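Local coordinates for Pre-mRNA-splicing factor 38 (Chaetomium thermophilum, PDB 5F5T), which is probably required for pre-mRNA splicing as a nuclear protein of the PRP38 family and a component of the spliceosome, at residues P142-R147 / F166-L171. Residues are numbered along the deposited sequence; the frame is centred on the assembly and turned at random.
Sequences PFLEDR and FIDDLL
Leu144 and Ile167 bring the two backbones nearest, their CA atoms 6.3 Å apart, where the 3-10 turn of 142-145 meets the helix containing 166-171. The turn is held by Glu145 N bonding back to Pro142 O, a pattern repeated by Asp146 N and Phe143 O; Pro142, whose ring fixes phi near -61°, fits this tight turn. No hydrogen bond joins the segments, and apolar side chains make the contact. Ile167 points at the turn and, being beta-branched, offers it two arms. Its CG1 lies 3.9 Å from Phe143 CB and equally close to Phe143 O, while CG2 meets Leu144 CD2 at 3.9 Å. CG1 stands beside the backbone N (chi1 -63°) and CG2 anti to it, which spreads the arms over neighbouring residues of the turn. In this largely helical PRP38-family domain, the contact joins the loop after helix 133-140, just ahead of the hairpin 149-153/158-162, to helix 163-172, which follows that hairpin. Phe143 contributes mainly its CB, since its ring turns away from the helix and packs on Arg120 of helix 117-130. The end of Leu144, by contrast, comes nearer the helix: its CD2 lies 3.9 Å from Asp168 CB, using the aliphatic root of an acidic residue as an apolar surface, and 3.8 Å from Asp168 N. The carboxylate of Asp168 is engaged elsewhere, its OD2 forming a salt bridge with a basic side chain of another protein's chain. That partner chain also packs on Leu144 and, through an aromatic side chain, hydrogen-bonds Leu144 O.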
loop_
_atom_site.group_PDB
_atom_site.type_symbol
_atom_site.label_atom_id
_atom_site.label_comp_id
_atom_site.label_asym_id
_atom_site.label_seq_id
_atom_site.Cartn_x
_atom_site.Cartn_y
_atom_site.Cartn_z
ATOM N N PRO A 142 -1.396 2.140 10.867
ATOM C CA PRO A 142 -0.668 1.714 12.070
ATOM C C PRO A 142 0.566 0.858 11.790
ATOM O O PRO A 142 1.493 0.846 12.600
ATOM C CB PRO A 142 -1.714 0.904 12.838
ATOM C CG PRO A 142 -3.005 1.508 12.439
ATOM C CD PRO A 142 -2.840 1.864 10.989
ATOM N N PHE A 143 0.586 0.160 10.660
ATOM C CA PHE A 143 1.693 -0.744 10.364
ATOM C C PHE A 143 2.874 -0.022 9.732
ATOM O O PHE A 143 3.839 -0.650 9.298
ATOM C CB PHE A 143 1.207 -1.889 9.486
ATOM C CG PHE A 143 0.115 -2.687 10.125
ATOM C CD1 PHE A 143 0.357 -3.395 11.290
ATOM C CD2 PHE A 143 -1.163 -2.690 9.596
ATOM C CE1 PHE A 143 -0.648 -4.115 11.899
ATOM C CE2 PHE A 143 -2.176 -3.409 10.201
ATOM C CZ PHE A 143 -1.918 -4.122 11.356
ATOM N N LEU A 144 2.800 1.305 9.698
ATOM C CA LEU A 144 3.975 2.118 9.417
ATOM C C LEU A 144 4.985 1.982 10.567
ATOM O O LEU A 144 6.125 2.430 10.463
ATOM C CB LEU A 144 3.576 3.581 9.214
ATOM C CG LEU A 144 2.825 3.943 7.927
ATOM C CD1 LEU A 144 2.443 5.410 7.932
ATOM C CD2 LEU A 144 3.669 3.628 6.704
ATOM N N GLU A 145 4.549 1.368 11.664
ATOM C CA GLU A 145 5.410 1.105 12.817
ATOM C C GLU A 145 6.041 -0.286 12.747
ATOM O O GLU A 145 6.922 -0.622 13.537
ATOM C CB GLU A 145 4.616 1.255 14.115
ATOM C CG GLU A 145 5.449 1.611 15.328
ATOM C CD GLU A 145 4.598 1.829 16.564
ATOM O OE1 GLU A 145 5.167 1.942 17.668
ATOM O OE2 GLU A 145 3.358 1.889 16.427
ATOM N N ASP A 146 5.580 -1.094 11.802
ATOM C CA ASP A 146 6.129 -2.429 11.600
ATOM C C ASP A 146 7.413 -2.300 10.782
ATOM O O ASP A 146 7.388 -1.928 9.607
ATOM C CB ASP A 146 5.111 -3.327 10.893
ATOM C CG ASP A 146 5.499 -4.797 10.905
ATOM O OD1 ASP A 146 6.681 -5.121 11.150
ATOM O OD2 ASP A 146 4.606 -5.637 10.659
ATOM N N ARG A 147 8.536 -2.618 11.412
ATOM C CA ARG A 147 9.842 -2.344 10.830
ATOM C C ARG A 147 10.533 -3.610 10.337
ATOM O O ARG A 147 11.703 -3.574 9.958
ATOM C CB ARG A 147 10.725 -1.639 11.859
ATOM C CG ARG A 147 11.293 -2.578 12.909
ATOM C CD ARG A 147 12.217 -1.855 13.863
ATOM N NE ARG A 147 11.561 -1.532 15.123
ATOM C CZ ARG A 147 11.884 -2.085 16.287
ATOM N NH1 ARG A 147 12.855 -2.989 16.342
ATOM N NH2 ARG A 147 11.241 -1.734 17.392
ATOM N N PHE A 166 6.592 -0.872 2.582
ATOM C CA PHE A 166 5.584 -1.516 1.752
ATOM C C PHE A 166 4.205 -0.890 1.981
ATOM O O PHE A 166 3.470 -0.611 1.030
ATOM C CB PHE A 166 5.555 -3.022 2.037
ATOM C CG PHE A 166 4.650 -3.795 1.126
ATOM C CD1 PHE A 166 4.918 -3.887 -0.230
ATOM C CD2 PHE A 166 3.523 -4.426 1.627
ATOM C CE1 PHE A 166 4.078 -4.600 -1.070
ATOM C CE2 PHE A 166 2.679 -5.138 0.794
ATOM C CZ PHE A 166 2.958 -5.226 -0.556
ATOM N N ILE A 167 3.867 -0.666 3.248
ATOM C CA ILE A 167 2.611 -0.022 3.619
ATOM C C ILE A 167 2.544 1.383 3.042
ATOM O O ILE A 167 1.535 1.776 2.454
ATOM C CB ILE A 167 2.437 0.061 5.148
ATOM C CG1 ILE A 167 2.363 -1.339 5.754
ATOM C CG2 ILE A 167 1.198 0.858 5.503
ATOM C CD1 ILE A 167 1.232 -2.165 5.219
ATOM N N ASP A 168 3.634 2.127 3.203
ATOM C CA ASP A 168 3.711 3.484 2.681
ATOM C C ASP A 168 3.539 3.478 1.165
ATOM O O ASP A 168 2.895 4.368 0.605
ATOM C CB ASP A 168 5.044 4.134 3.060
ATOM C CG ASP A 168 5.047 5.634 2.839
ATOM O OD1 ASP A 168 4.038 6.293 3.169
ATOM O OD2 ASP A 168 6.056 6.155 2.318
ATOM N N ASP A 169 4.109 2.469 0.507
ATOM C CA ASP A 169 3.935 2.303 -0.932
ATOM C C ASP A 169 2.471 2.071 -1.299
ATOM O O ASP A 169 1.962 2.656 -2.251
ATOM C CB ASP A 169 4.789 1.152 -1.457
ATOM C CG ASP A 169 6.238 1.548 -1.666
ATOM O OD1 ASP A 169 6.566 2.734 -1.456
ATOM O OD2 ASP A 169 7.043 0.679 -2.067
ATOM N N LEU A 170 1.798 1.220 -0.534
ATOM C CA LEU A 170 0.381 0.959 -0.749
ATOM C C LEU A 170 -0.440 2.235 -0.596
ATOM O O LEU A 170 -1.398 2.470 -1.333
ATOM C CB LEU A 170 -0.121 -0.096 0.235
ATOM C CG LEU A 170 0.419 -1.513 0.079
ATOM C CD1 LEU A 170 -0.051 -2.366 1.246
ATOM C CD2 LEU A 170 -0.059 -2.100 -1.241
ATOM N N LEU A 171 -0.067 3.042 0.389
ATOM C CA LEU A 171 -0.776 4.276 0.698
ATOM C C LEU A 171 -0.478 5.454 -0.238
ATOM O O LEU A 171 -1.274 6.386 -0.321
ATOM C CB LEU A 171 -0.479 4.676 2.143
ATOM C CG LEU A 171 -0.964 3.643 3.162
ATOM C CD1 LEU A 171 -0.713 4.117 4.583
ATOM C CD2 LEU A 171 -2.441 3.324 2.938
#